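PDB 5D4N: nitrogen regulatory protein P-II from Thiomonas intermedia, which binds adenine nucleotides and bicarbonate as a carboxysome-associated PII-like signalling protein and probably acts as a regulator of other proteins. Local coordinates for residues L9-K21 against D60-E72. Residues are numbered along the deposited sequence; the frame is centred on the assembly and turned at random.
Sequences LKKLEIILEGAHK and DDALIMIIAAVPE. With AMP (adenosine monophosphate), chain F; ADP (adenosine-5'-diphosphate), chain D.
Strands 9-17 and 63-70 pair antiparallel in the middle of the chain's sheet, joined by backbone hydrogen bonds from Lys10-Val70 through Leu12-Ala68 and Ile14-Ile66 to Leu16-Ile64. Each of these four pairs is bonded twice; Leu12 N to Ala68 O, at 2.8 Å, is nearly straight. At the far end Gly18 N reaches Ala62 O only weakly, and a water bridges Ala19 N and Asp61 O.

The face carrying Leu12, Ile14, Leu16, Ile64 and Ile66 is apolar along most of its length, with Lys10, salt-bridged to Asp97, at one end. Leu16 and Ile64 run side by side, CD2 of Leu16 lying 3.8 Å from CG1 of Ile64 and wedged also against CD1 of Ile66. Ile64 sends CG1 between its own N and carbonyl carbon (chi1 62°), and CD1 ends against CB of Lys21. Helix 21-31 covers this side through Ala24 and Leu28, in the ferredoxin-like (βαβ)2 arrangement of PII proteins.

The other face looks into the trimer. Here Lys11, its CG anti to the backbone N (chi1 -166°), lays CD 3.6 Å from CG2 of Ile67, then bends at chi3 to bring NZ 3.1 Å from Glu13 OE2, on the anti side of that carboxylate and tilted out of its plane. NZ also bridges to Glu13 of the third subunit, while Glu13 takes Lys11 of the second, so the charges link all three subunits. A leucine in its place would probably leave both carboxylates without this cation. Next along, the thioether SD of Met65 lies across Glu13, 3.9 Å from its CB.

Ala69 grips AMP's adenine by its backbone: its N donates to N1 at 2.9 Å, and its O accepts from N6. Toward the other end, Leu63 CD1 lies 3.4 Å from the ADP ribose hydroxyl O2', with Ile15 CG2 touching the same oxygen.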
ATOM      1  N   LEU A   9     -15.004  -2.466   3.314  1.00 25.81           N
ATOM      2  CA  LEU A   9     -14.212  -2.682   4.525  1.00 26.45           C
ATOM      3  C   LEU A   9     -13.238  -1.512   4.600  1.00 26.20           C
ATOM      4  O   LEU A   9     -13.171  -0.719   3.661  1.00 24.30           O
ATOM      5  CB  LEU A   9     -13.412  -3.993   4.430  1.00 27.47           C
ATOM      6  CG  LEU A   9     -13.285  -4.865   5.683  1.00 32.29           C
ATOM      7  CD1 LEU A   9     -14.565  -5.589   6.072  1.00 33.38           C
ATOM      8  CD2 LEU A   9     -12.167  -5.872   5.511  1.00 30.84           C
ATOM      9  N   LYS A  10     -12.481  -1.410   5.689  1.00 24.02           N
ATOM     10  CA  LYS A  10     -11.453  -0.366   5.796  1.00 24.31           C
ATOM     11  C   LYS A  10     -10.099  -1.056   5.774  1.00 26.24           C
ATOM     12  O   LYS A  10     -10.012  -2.254   6.097  1.00 25.73           O
ATOM     13  CB  LYS A  10     -11.637   0.400   7.116  1.00 26.30           C
ATOM     14  CG  LYS A  10     -12.989   1.153   7.212  1.00 25.81           C
ATOM     15  CD  LYS A  10     -13.048   2.372   6.298  1.00 30.00           C
ATOM     16  CE  LYS A  10     -14.430   3.006   6.405  1.00 33.79           C
ATOM     17  NZ  LYS A  10     -14.528   4.278   5.672  1.00 33.53           N
ATOM     18  N   LYS A  11      -9.049  -0.352   5.339  1.00 22.45           N
ATOM     19  CA  LYS A  11      -7.711  -0.936   5.365  1.00 20.76           C
ATOM     20  C   LYS A  11      -6.789   0.091   5.972  1.00 24.08           C
ATOM     21  O   LYS A  11      -6.687   1.221   5.476  1.00 22.93           O
ATOM     22  CB  LYS A  11      -7.217  -1.309   3.971  1.00 21.61           C
ATOM     23  CG  LYS A  11      -5.977  -2.232   3.996  1.00 23.37           C
ATOM     24  CD  LYS A  11      -5.206  -2.190   2.685  1.00 24.29           C
ATOM     25  CE  LYS A  11      -4.397  -0.933   2.505  1.00 24.95           C
ATOM     26  NZ  LYS A  11      -3.626  -1.001   1.213  1.00 28.93           N
ATOM     27  N   LEU A  12      -6.146  -0.293   7.065  1.00 20.70           N
ATOM     28  CA  LEU A  12      -5.169   0.603   7.689  1.00 19.15           C
ATOM     29  C   LEU A  12      -3.788   0.310   7.158  1.00 20.74           C
ATOM     30  O   LEU A  12      -3.425  -0.845   6.945  1.00 20.55           O
ATOM     31  CB  LEU A  12      -5.125   0.360   9.209  1.00 19.97           C
ATOM     32  CG  LEU A  12      -6.453   0.494   9.975  1.00 26.37           C
ATOM     33  CD1 LEU A  12      -6.209   0.341  11.478  1.00 27.91           C
ATOM     34  CD2 LEU A  12      -7.121   1.789   9.686  1.00 29.52           C
ATOM     35  N   GLU A  13      -2.990   1.368   6.998  1.00 18.04           N
ATOM     36  CA  GLU A  13      -1.550   1.241   6.760  1.00 17.72           C
ATOM     37  C   GLU A  13      -0.933   1.943   7.976  1.00 20.82           C
ATOM     38  O   GLU A  13      -1.187   3.136   8.181  1.00 20.76           O
ATOM     39  CB  GLU A  13      -1.088   1.952   5.481  1.00 18.55           C
ATOM     40  CG  GLU A  13      -1.537   1.144   4.268  1.00 21.24           C
ATOM     41  CD  GLU A  13      -1.158   1.732   2.920  1.00 27.94           C
ATOM     42  OE1 GLU A  13      -0.725   2.903   2.862  1.00 24.57           O
ATOM     43  OE2 GLU A  13      -1.336   1.017   1.909  1.00 28.16           O
ATOM     44  N   ILE A  14      -0.234   1.188   8.833  1.00 18.53           N
ATOM     45  CA  ILE A  14       0.316   1.729  10.092  1.00 18.48           C
ATOM     46  C   ILE A  14       1.821   1.701   9.939  1.00 21.15           C
ATOM     47  O   ILE A  14       2.393   0.615   9.840  1.00 20.78           O
ATOM     48  CB  ILE A  14      -0.123   0.848  11.262  1.00 20.22           C
ATOM     49  CG1 ILE A  14      -1.661   0.755  11.334  1.00 22.08           C
ATOM     50  CG2 ILE A  14       0.487   1.387  12.588  1.00 23.04           C
ATOM     51  CD1 ILE A  14      -2.150  -0.511  12.141  1.00 26.12           C
ATOM     52  N   ILE A  15       2.454   2.877   9.881  1.00 19.10           N
ATOM     53  CA  ILE A  15       3.901   2.943   9.637  1.00 18.27           C
ATOM     54  C   ILE A  15       4.564   3.361  10.917  1.00 22.06           C
ATOM     55  O   ILE A  15       4.221   4.393  11.474  1.00 22.44           O
ATOM     56  CB  ILE A  15       4.240   3.898   8.466  1.00 20.89           C
ATOM     57  CG1 ILE A  15       3.516   3.421   7.160  1.00 20.43           C
ATOM     58  CG2 ILE A  15       5.777   3.971   8.303  1.00 23.50           C
ATOM     59  CD1 ILE A  15       3.476   4.464   5.984  1.00 21.91           C
ATOM     60  N   LEU A  16       5.473   2.529  11.413  1.00 20.07           N
ATOM     61  CA  LEU A  16       6.116   2.800  12.698  1.00 21.19           C
ATOM     62  C   LEU A  16       7.447   2.093  12.810  1.00 23.22           C
ATOM     63  O   LEU A  16       7.771   1.246  11.985  1.00 22.22           O
ATOM     64  CB  LEU A  16       5.168   2.435  13.884  1.00 23.13           C
ATOM     65  CG  LEU A  16       5.011   0.941  14.249  1.00 26.97           C
ATOM     66  CD1 LEU A  16       4.131   0.805  15.501  1.00 28.35           C
ATOM     67  CD2 LEU A  16       4.383   0.118  13.127  1.00 29.95           C
ATOM     68  N   GLU A  17       8.238   2.439  13.829  1.00 23.26           N
ATOM     69  CA  GLU A  17       9.530   1.777  14.002  1.00 22.36           C
ATOM     70  C   GLU A  17       9.321   0.320  14.367  1.00 25.32           C
ATOM     71  O   GLU A  17       8.425  -0.010  15.150  1.00 25.39           O
ATOM     72  CB  GLU A  17      10.339   2.475  15.100  1.00 23.91           C
ATOM     73  CG  GLU A  17      10.765   3.882  14.692  1.00 27.79           C
ATOM     74  CD  GLU A  17      11.130   4.724  15.908  1.00 37.58           C
ATOM     75  OE1 GLU A  17      10.208   5.084  16.674  1.00 30.11           O
ATOM     76  OE2 GLU A  17      12.336   4.955  16.146  1.00 33.10           O
ATOM     77  N   GLY A  18      10.151  -0.538  13.802  1.00 23.74           N
ATOM     78  CA  GLY A  18      10.026  -1.977  14.023  1.00 24.55           C
ATOM     79  C   GLY A  18      10.094  -2.394  15.484  1.00 27.06           C
ATOM     80  O   GLY A  18       9.545  -3.437  15.854  1.00 27.69           O
ATOM     81  N   ALA A  19      10.802  -1.600  16.336  1.00 25.49           N
ATOM     82  CA  ALA A  19      10.894  -1.932  17.780  1.00 26.84           C
ATOM     83  C   ALA A  19       9.524  -1.915  18.468  1.00 29.02           C
ATOM     84  O   ALA A  19       9.368  -2.522  19.530  1.00 30.20           O
ATOM     85  CB  ALA A  19      11.833  -0.975  18.485  1.00 28.91           C
ATOM     86  N   HIS A  20       8.542  -1.232  17.867  1.00 24.69           N
ATOM     87  CA  HIS A  20       7.191  -1.151  18.414  1.00 24.79           C
ATOM     88  C   HIS A  20       6.199  -2.112  17.748  1.00 26.76           C
ATOM     89  O   HIS A  20       4.979  -1.972  17.934  1.00 26.28           O
ATOM     90  CB  HIS A  20       6.709   0.299  18.335  1.00 25.35           C
ATOM     91  CG  HIS A  20       7.571   1.223  19.115  1.00 28.63           C
ATOM     92  ND1 HIS A  20       7.653   1.130  20.501  1.00 30.17           N
ATOM     93  CD2 HIS A  20       8.401   2.201  18.684  1.00 30.20           C
ATOM     94  CE1 HIS A  20       8.508   2.077  20.864  1.00 31.48           C
ATOM     95  NE2 HIS A  20       8.980   2.749  19.804  1.00 31.15           N
ATOM     96  N   LYS A  21       6.712  -3.095  16.955  1.00 25.94           N
ATOM     97  CA  LYS A  21       5.844  -4.039  16.242  1.00 23.86           C
ATOM     98  C   LYS A  21       4.879  -4.762  17.186  1.00 27.23           C
ATOM     99  O   LYS A  21       3.669  -4.804  16.910  1.00 26.57           O
ATOM    100  CB  LYS A  21       6.681  -5.063  15.467  1.00 26.57           C
ATOM    101  CG  LYS A  21       5.841  -6.121  14.696  1.00 29.49           C
ATOM    102  CD  LYS A  21       6.727  -7.045  13.857  1.00 34.96           C
ATOM    103  CE  LYS A  21       7.265  -8.217  14.615  1.00 53.54           C
ATOM    104  NZ  LYS A  21       8.081  -9.088  13.723  1.00 74.29           N
ATOM    105  N   ASP A  60      15.220  -5.764  12.849  1.00 33.90           N
ATOM    106  CA  ASP A  60      13.981  -5.567  13.590  1.00 33.38           C
ATOM    107  C   ASP A  60      13.722  -4.110  13.970  1.00 32.74           C
ATOM    108  O   ASP A  60      12.572  -3.762  14.246  1.00 32.85           O
ATOM    109  CB  ASP A  60      13.935  -6.491  14.813  1.00 36.38           C
ATOM    110  CG  ASP A  60      13.825  -7.969  14.471  1.00 50.33           C
ATOM    111  OD1 ASP A  60      13.379  -8.292  13.343  1.00 49.80           O
ATOM    112  OD2 ASP A  60      14.128  -8.806  15.354  1.00 61.20           O
ATOM    113  N   ASP A  61      14.768  -3.258  13.962  1.00 26.89           N
ATOM    114  CA  ASP A  61      14.606  -1.838  14.300  1.00 25.77           C
ATOM    115  C   ASP A  61      14.133  -0.984  13.134  1.00 26.81           C
ATOM    116  O   ASP A  61      13.726   0.149  13.357  1.00 25.80           O
ATOM    117  CB  ASP A  61      15.891  -1.249  14.849  1.00 26.93           C
ATOM    118  CG  ASP A  61      16.327  -1.741  16.212  1.00 33.92           C
ATOM    119  OD1 ASP A  61      15.505  -2.402  16.903  1.00 35.03           O
ATOM    120  OD2 ASP A  61      17.494  -1.514  16.569  1.00 34.06           O
ATOM    121  N   ALA A  62      14.268  -1.462  11.892  1.00 25.78           N
ATOM    122  CA  ALA A  62      13.878  -0.658  10.740  1.00 26.10           C
ATOM    123  C   ALA A  62      12.369  -0.351  10.734  1.00 26.97           C
ATOM    124  O   ALA A  62      11.584  -1.087  11.370  1.00 24.26           O
ATOM    125  CB  ALA A  62      14.278  -1.366   9.442  1.00 27.96           C
ATOM    126  N   LEU A  63      11.978   0.739  10.048  1.00 23.98           N
ATOM    127  CA  LEU A  63      10.557   1.074   9.898  1.00 22.71           C
ATOM    128  C   LEU A  63       9.834  -0.081   9.255  1.00 24.26           C
ATOM    129  O   LEU A  63      10.393  -0.784   8.409  1.00 23.14           O
ATOM    130  CB  LEU A  63      10.304   2.300   8.993  1.00 23.81           C
ATOM    131  CG  LEU A  63      10.585   3.686   9.523  1.00 28.83           C
ATOM    132  CD1 LEU A  63      10.353   4.696   8.406  1.00 28.01           C
ATOM    133  CD2 LEU A  63       9.693   4.046  10.706  1.00 28.14           C
ATOM    134  N   ILE A  64       8.583  -0.275   9.655  1.00 20.52           N
ATOM    135  CA  ILE A  64       7.731  -1.293   9.050  1.00 20.91           C
ATOM    136  C   ILE A  64       6.384  -0.666   8.723  1.00 22.14           C
ATOM    137  O   ILE A  64       6.032   0.393   9.263  1.00 21.58           O
ATOM    138  CB  ILE A  64       7.527  -2.537   9.984  1.00 23.26           C
ATOM    139  CG1 ILE A  64       6.806  -2.124  11.316  1.00 23.02           C
ATOM    140  CG2 ILE A  64       8.828  -3.266  10.244  1.00 25.21           C
ATOM    141  CD1 ILE A  64       6.381  -3.289  12.192  1.00 24.52           C
ATOM    142  N   MET A  65       5.624  -1.324   7.849  1.00 19.36           N
ATOM    143  CA  MET A  65       4.261  -0.909   7.566  1.00 18.06           C
ATOM    144  C   MET A  65       3.382  -2.098   7.813  1.00 21.45           C
ATOM    145  O   MET A  65       3.587  -3.162   7.201  1.00 21.20           O
ATOM    146  CB  MET A  65       4.081  -0.418   6.116  1.00 19.14           C
ATOM    147  CG  MET A  65       2.648  -0.051   5.833  1.00 20.80           C
ATOM    148  SD  MET A  65       2.412   0.770   4.228  1.00 23.39           S
ATOM    149  CE  MET A  65       2.900  -0.568   3.078  1.00 21.83           C
ATOM    150  N   ILE A  66       2.421  -1.938   8.723  1.00 19.11           N
ATOM    151  CA  ILE A  66       1.483  -3.022   9.018  1.00 19.78           C
ATOM    152  C   ILE A  66       0.223  -2.694   8.233  1.00 22.27           C
ATOM    153  O   ILE A  66      -0.337  -1.595   8.394  1.00 21.91           O
ATOM    154  CB  ILE A  66       1.188  -3.095  10.534  1.00 21.93           C
ATOM    155  CG1 ILE A  66       2.481  -3.374  11.306  1.00 22.56           C
ATOM    156  CG2 ILE A  66       0.133  -4.199  10.775  1.00 23.97           C
ATOM    157  CD1 ILE A  66       2.328  -3.220  12.867  1.00 26.26           C
ATOM    158  N   ILE A  67      -0.224  -3.640   7.391  1.00 19.16           N
ATOM    159  CA  ILE A  67      -1.416  -3.453   6.580  1.00 18.47           C
ATOM    160  C   ILE A  67      -2.479  -4.291   7.258  1.00 20.42           C
ATOM    161  O   ILE A  67      -2.294  -5.504   7.423  1.00 21.57           O
ATOM    162  CB  ILE A  67      -1.186  -3.968   5.127  1.00 19.80           C
ATOM    163  CG1 ILE A  67      -0.071  -3.183   4.425  1.00 21.71           C
ATOM    164  CG2 ILE A  67      -2.502  -3.916   4.330  1.00 21.40           C
ATOM    165  CD1 ILE A  67       0.393  -3.897   3.110  1.00 25.37           C
ATOM    166  N   ALA A  68      -3.595  -3.666   7.629  1.00 18.69           N
ATOM    167  CA  ALA A  68      -4.623  -4.404   8.319  1.00 19.98           C
ATOM    168  C   ALA A  68      -5.997  -4.088   7.784  1.00 21.44           C
ATOM    169  O   ALA A  68      -6.452  -2.953   7.931  1.00 21.51           O
ATOM    170  CB  ALA A  68      -4.549  -4.107   9.822  1.00 22.17           C
ATOM    171  N   ALA A  69      -6.652  -5.083   7.131  1.00 20.42           N
ATOM    172  CA  ALA A  69      -8.030  -4.920   6.669  1.00 21.66           C
ATOM    173  C   ALA A  69      -8.922  -5.197   7.859  1.00 23.05           C
ATOM    174  O   ALA A  69      -8.831  -6.258   8.495  1.00 21.86           O
ATOM    175  CB  ALA A  69      -8.346  -5.911   5.538  1.00 22.27           C
ATOM    176  N   VAL A  70      -9.785  -4.223   8.171  1.00 22.52           N
ATOM    177  CA  VAL A  70     -10.661  -4.295   9.340  1.00 23.85           C
ATOM    178  C   VAL A  70     -12.065  -3.819   9.013  1.00 27.59           C
ATOM    179  O   VAL A  70     -12.237  -2.923   8.189  1.00 24.98           O
ATOM    180  CB  VAL A  70     -10.072  -3.455  10.507  1.00 27.51           C
ATOM    181  CG1 VAL A  70      -8.661  -3.896  10.854  1.00 27.83           C
ATOM    182  CG2 VAL A  70     -10.078  -1.942  10.231  1.00 26.84           C
ATOM    183  N   PRO A  71     -13.078  -4.345   9.723  1.00 28.59           N
ATOM    184  CA  PRO A  71     -14.432  -3.794   9.571  1.00 29.11           C
ATOM    185  C   PRO A  71     -14.421  -2.336  10.062  1.00 30.90           C
ATOM    186  O   PRO A  71     -13.639  -1.996  10.962  1.00 30.31           O
ATOM    187  CB  PRO A  71     -15.276  -4.655  10.530  1.00 32.13           C
ATOM    188  CG  PRO A  71     -14.434  -5.834  10.867  1.00 36.68           C
ATOM    189  CD  PRO A  71     -13.026  -5.391  10.771  1.00 30.98           C
ATOM    190  N   GLU A  72     -15.283  -1.464   9.502  1.00 30.12           N
ATOM    191  CA  GLU A  72     -15.321  -0.061   9.894  1.00 30.32           C
ATOM    192  C   GLU A  72     -15.481   0.140  11.418  1.00 32.80           C
ATOM    193  O   GLU A  72     -14.877   1.063  11.968  1.00 32.61           O
ATOM    194  CB  GLU A  72     -16.394   0.717   9.111  1.00 33.63           C
ATOM    195  CG  GLU A  72     -16.327   2.224   9.364  1.00 48.01           C
ATOM    196  CD  GLU A  72     -17.328   3.126   8.664  1.00 75.72           C
ATOM    197  OE1 GLU A  72     -18.098   2.631   7.809  1.00 67.59           O
ATOM    198  OE2 GLU A  72     -17.322   4.342   8.961  1.00 71.78           O
TER
HETATM  199  P   AMP F 201      -5.268 -16.352   5.605  1.00 29.43           P
HETATM  200  O1P AMP F 201      -6.251 -16.026   6.721  1.00 30.67           O
HETATM  201  O2P AMP F 201      -4.528 -17.632   5.946  1.00 32.42           O
HETATM  202  O3P AMP F 201      -5.866 -16.343   4.241  1.00 27.33           O
HETATM  203  O5' AMP F 201      -4.122 -15.221   5.677  1.00 28.23           O
HETATM  204  C5' AMP F 201      -2.988 -15.303   4.783  1.00 27.12           C
HETATM  205  C4' AMP F 201      -2.276 -13.974   4.790  1.00 22.88           C
HETATM  206  O4' AMP F 201      -3.139 -12.958   4.254  1.00 22.35           O
HETATM  207  C3' AMP F 201      -1.914 -13.458   6.178  1.00 22.89           C
HETATM  208  O3' AMP F 201      -0.749 -14.088   6.696  1.00 25.63           O
HETATM  209  C2' AMP F 201      -1.721 -11.963   5.891  1.00 20.52           C
HETATM  210  O2' AMP F 201      -0.452 -11.768   5.279  1.00 21.73           O
HETATM  211  C1' AMP F 201      -2.858 -11.710   4.877  1.00 22.07           C
HETATM  212  N9  AMP F 201      -4.085 -11.251   5.522  1.00 21.49           N
HETATM  213  C8  AMP F 201      -5.126 -12.015   5.993  1.00 22.18           C
HETATM  214  N7  AMP F 201      -6.063 -11.325   6.597  1.00 22.01           N
HETATM  215  C5  AMP F 201      -5.592 -10.021   6.544  1.00 20.39           C
HETATM  216  C6  AMP F 201      -6.115  -8.803   7.022  1.00 21.58           C
HETATM  217  N6  AMP F 201      -7.280  -8.712   7.690  1.00 21.79           N
HETATM  218  N1  AMP F 201      -5.405  -7.675   6.772  1.00 20.90           N
HETATM  219  C2  AMP F 201      -4.244  -7.767   6.108  1.00 21.17           C
HETATM  220  N3  AMP F 201      -3.632  -8.865   5.642  1.00 20.32           N
HETATM  221  C4  AMP F 201      -4.377  -9.962   5.876  1.00 18.68           C
HETATM  222  PB  ADP D 201       9.995  11.807  13.092  0.50 32.66           P
HETATM  223  O1B ADP D 201       9.377  13.020  13.529  0.50 33.18           O
HETATM  224  O2B ADP D 201      10.524  11.050  14.278  0.50 32.64           O
HETATM  225  O3B ADP D 201      11.155  12.109  12.170  0.50 35.98           O
HETATM  226  PA  ADP D 201       7.423  11.068  11.721  1.00 30.71           P
HETATM  227  O1A ADP D 201       6.373  10.628  12.677  1.00 27.76           O
HETATM  228  O2A ADP D 201       7.123  12.491  11.199  1.00 35.04           O
HETATM  229  O3A ADP D 201       8.897  10.918  12.334  1.00 30.37           O
HETATM  230  O5' ADP D 201       7.422  10.078  10.476  1.00 26.83           O
HETATM  231  C5' ADP D 201       7.832   8.715  10.671  1.00 25.44           C
HETATM  232  C4' ADP D 201       7.681   7.957   9.377  1.00 22.48           C
HETATM  233  O4' ADP D 201       6.301   7.987   8.962  1.00 22.55           O
HETATM  234  C3' ADP D 201       8.432   8.573   8.206  1.00 22.15           C
HETATM  235  O3' ADP D 201       9.814   8.223   8.210  1.00 25.77           O
HETATM  236  C2' ADP D 201       7.679   7.962   7.023  1.00 20.10           C
HETATM  237  O2' ADP D 201       8.074   6.614   6.863  1.00 21.68           O
HETATM  238  C1' ADP D 201       6.235   7.981   7.537  1.00 22.21           C
HETATM  239  N9  ADP D 201       5.515   9.171   7.093  1.00 22.95           N
HETATM  240  C8  ADP D 201       5.421  10.383   7.727  1.00 24.08           C
HETATM  241  N7  ADP D 201       4.810  11.308   7.026  1.00 24.79           N
HETATM  242  C5  ADP D 201       4.465  10.656   5.852  1.00 22.96           C
HETATM  243  C6  ADP D 201       3.755  11.074   4.706  1.00 23.72           C
HETATM  244  N6  ADP D 201       3.329  12.334   4.518  1.00 24.62           N
HETATM  245  N1  ADP D 201       3.510  10.149   3.748  1.00 22.05           N
HETATM  246  C2  ADP D 201       3.977   8.906   3.913  1.00 21.58           C
HETATM  247  N3  ADP D 201       4.686   8.408   4.933  1.00 22.51           N
HETATM  248  C4  ADP D 201       4.884   9.336   5.882  1.00 21.66           C
HETATM  249  O   HOH W   1      12.781   0.487  15.869  1.00 27.56           O